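Local structure of polymerase X (Deinococcus radiodurans, 2W9M) at residues R441-R444 and A445-P449. The protein probably catalyses template-directed DNA synthesis as a family X DNA polymerase, and carries a zinc-binding PHP domain that may hydrolyse phosphoric esters. Sequence-based numbering, arbitrary orientation.
Sequences RLIR and AVSHP
With chi1 of -71°, Ser447 turns its OG anti to its own carbonyl carbon and back toward Ile443, while Val446, at -63°, sets CG1 beside Leu442 O and CG2 against both Leu442 O and Ile443 O. The place is the C-terminal end of helix 435-446, the helix of a beta-alpha-beta crossover between parallel strands 422-426 and 453-454 in the zinc-binding PHP domain. Two i to i+4 bonds run through this turn: Val446 N gives a nearly straight bond to Leu442 O at 2.9 Å, and Ala445 N reaches Arg441 O at 3.2 Å. One residue on, Ser447 OG donates to Ile443 O at 2.7 Å, approaching 28° from the carbonyl plane. Serine suits this turn because its short hydroxyl can fold back onto the carbonyl one turn earlier. Ser447 N also makes a weak i to i+3 bond to Arg444 O at 3.4 Å. Leu442 and Val446 present branched aliphatic groups to Leu454 and helix 472-482, whereas the small methyl of Ala445 fits against Ile404. Arg441 is extended and buried, where its several N-H groups satisfy Gln438 and loop carbonyls including that of Ser429, next to the zinc ligand His428. Two ring nitrogens let His448 bridge Asp414 (NE2) and Leu450 N (ND1), and Pro449 CD sits 3.1 Å above its ring plane, offset toward the rim.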
ATOM      1  N   ARG A 441      17.046 -16.567   5.880  1.00 34.97           N
ATOM      2  CA  ARG A 441      15.683 -17.027   5.643  1.00 28.27           C
ATOM      3  C   ARG A 441      15.178 -16.617   4.261  1.00 31.21           C
ATOM      4  O   ARG A 441      14.677 -17.445   3.500  1.00 31.96           O
ATOM      5  CB  ARG A 441      14.765 -16.461   6.728  1.00 37.06           C
ATOM      6  CG  ARG A 441      13.275 -16.646   6.494  1.00 32.22           C
ATOM      7  CD  ARG A 441      12.497 -15.799   7.494  1.00 29.13           C
ATOM      8  NE  ARG A 441      11.132 -16.266   7.718  1.00 32.14           N
ATOM      9  CZ  ARG A 441      10.243 -15.616   8.463  1.00 32.41           C
ATOM     10  NH1 ARG A 441      10.580 -14.475   9.045  1.00 29.02           N
ATOM     11  NH2 ARG A 441       9.020 -16.101   8.630  1.00 21.72           N
ATOM     12  N   LEU A 442      15.321 -15.338   3.938  1.00 25.77           N
ATOM     13  CA  LEU A 442      14.812 -14.808   2.678  1.00 28.74           C
ATOM     14  C   LEU A 442      15.657 -15.217   1.468  1.00 33.03           C
ATOM     15  O   LEU A 442      15.117 -15.450   0.383  1.00 25.18           O
ATOM     16  CB  LEU A 442      14.656 -13.285   2.763  1.00 27.83           C
ATOM     17  CG  LEU A 442      13.339 -12.853   3.419  1.00 21.72           C
ATOM     18  CD1 LEU A 442      13.521 -11.669   4.334  1.00 36.68           C
ATOM     19  CD2 LEU A 442      12.294 -12.561   2.358  1.00 27.24           C
ATOM     20  N   ILE A 443      16.972 -15.307   1.653  1.00 29.16           N
ATOM     21  CA  ILE A 443      17.852 -15.790   0.593  1.00 26.04           C
ATOM     22  C   ILE A 443      17.461 -17.210   0.202  1.00 26.41           C
ATOM     23  O   ILE A 443      17.418 -17.553  -0.981  1.00 28.07           O
ATOM     24  CB  ILE A 443      19.322 -15.788   1.025  1.00 29.88           C
ATOM     25  CG1 ILE A 443      19.849 -14.361   1.120  1.00 27.24           C
ATOM     26  CG2 ILE A 443      20.164 -16.568   0.037  1.00 28.33           C
ATOM     27  CD1 ILE A 443      21.270 -14.279   1.601  1.00 19.51           C
ATOM     28  N   ARG A 444      17.173 -18.026   1.212  1.00 24.65           N
ATOM     29  CA  ARG A 444      16.739 -19.401   1.010  1.00 26.09           C
ATOM     30  C   ARG A 444      15.431 -19.467   0.223  1.00 31.17           C
ATOM     31  O   ARG A 444      15.289 -20.278  -0.692  1.00 40.23           O
ATOM     32  CB  ARG A 444      16.575 -20.093   2.365  1.00 28.14           C
ATOM     33  CG  ARG A 444      15.781 -21.393   2.336  1.00 42.18           C
ATOM     34  CD  ARG A 444      16.684 -22.601   2.490  1.00 47.55           C
ATOM     35  NE  ARG A 444      16.202 -23.487   3.546  1.00 50.92           N
ATOM     36  CZ  ARG A 444      15.565 -24.634   3.334  1.00 51.56           C
ATOM     37  NH1 ARG A 444      15.338 -25.051   2.095  1.00 47.22           N
ATOM     38  NH2 ARG A 444      15.161 -25.365   4.366  1.00 39.44           N
ATOM     39  N   ALA A 445      14.482 -18.604   0.572  1.00 22.29           N
ATOM     40  CA  ALA A 445      13.169 -18.610  -0.070  1.00 21.88           C
ATOM     41  C   ALA A 445      13.198 -18.115  -1.515  1.00 28.87           C
ATOM     42  O   ALA A 445      12.524 -18.681  -2.372  1.00 29.96           O
ATOM     43  CB  ALA A 445      12.177 -17.800   0.746  1.00 25.07           C
ATOM     44  N   VAL A 446      13.964 -17.062  -1.789  1.00 24.65           N
ATOM     45  CA  VAL A 446      14.036 -16.519  -3.144  1.00 24.60           C
ATOM     46  C   VAL A 446      14.948 -17.352  -4.040  1.00 26.26           C
ATOM     47  O   VAL A 446      15.050 -17.098  -5.237  1.00 26.27           O
ATOM     48  CB  VAL A 446      14.504 -15.041  -3.164  1.00 28.94           C
ATOM     49  CG1 VAL A 446      13.503 -14.148  -2.439  1.00 23.23           C
ATOM     50  CG2 VAL A 446      15.888 -14.910  -2.551  1.00 21.16           C
ATOM     51  N   SER A 447      15.603 -18.350  -3.455  1.00 26.83           N
ATOM     52  CA  SER A 447      16.478 -19.244  -4.212  1.00 27.64           C
ATOM     53  C   SER A 447      15.755 -20.517  -4.649  1.00 27.12           C
ATOM     54  O   SER A 447      16.332 -21.366  -5.331  1.00 31.39           O
ATOM     55  CB  SER A 447      17.714 -19.612  -3.384  1.00 14.62           C
ATOM     56  OG  SER A 447      18.601 -18.513  -3.245  1.00 29.35           O
ATOM     57  N   HIS A 448      14.495 -20.650  -4.246  1.00 28.27           N
ATOM     58  CA  HIS A 448      13.701 -21.833  -4.572  1.00 30.22           C
ATOM     59  C   HIS A 448      13.515 -21.913  -6.085  1.00 21.54           C
ATOM     60  O   HIS A 448      13.404 -20.890  -6.752  1.00 31.28           O
ATOM     61  CB  HIS A 448      12.349 -21.763  -3.855  1.00 25.95           C
ATOM     62  CG  HIS A 448      11.570 -23.042  -3.880  1.00 30.92           C
ATOM     63  ND1 HIS A 448      10.896 -23.485  -5.000  1.00 29.84           N
ATOM     64  CD2 HIS A 448      11.326 -23.955  -2.910  1.00 19.55           C
ATOM     65  CE1 HIS A 448      10.288 -24.625  -4.722  1.00 35.14           C
ATOM     66  NE2 HIS A 448      10.533 -24.931  -3.460  1.00 21.74           N
ATOM     67  N   PRO A 449      13.504 -23.130  -6.637  1.00 28.87           N
ATOM     68  CA  PRO A 449      13.360 -23.322  -8.087  1.00 32.04           C
ATOM     69  C   PRO A 449      12.006 -22.863  -8.637  1.00 29.82           C
ATOM     70  O   PRO A 449      11.927 -22.497  -9.809  1.00 34.94           O
ATOM     71  CB  PRO A 449      13.494 -24.844  -8.258  1.00 27.82           C
ATOM     72  CG  PRO A 449      14.185 -25.316  -7.034  1.00 31.90           C
ATOM     73  CD  PRO A 449      13.772 -24.393  -5.930  1.00 32.85           C
TER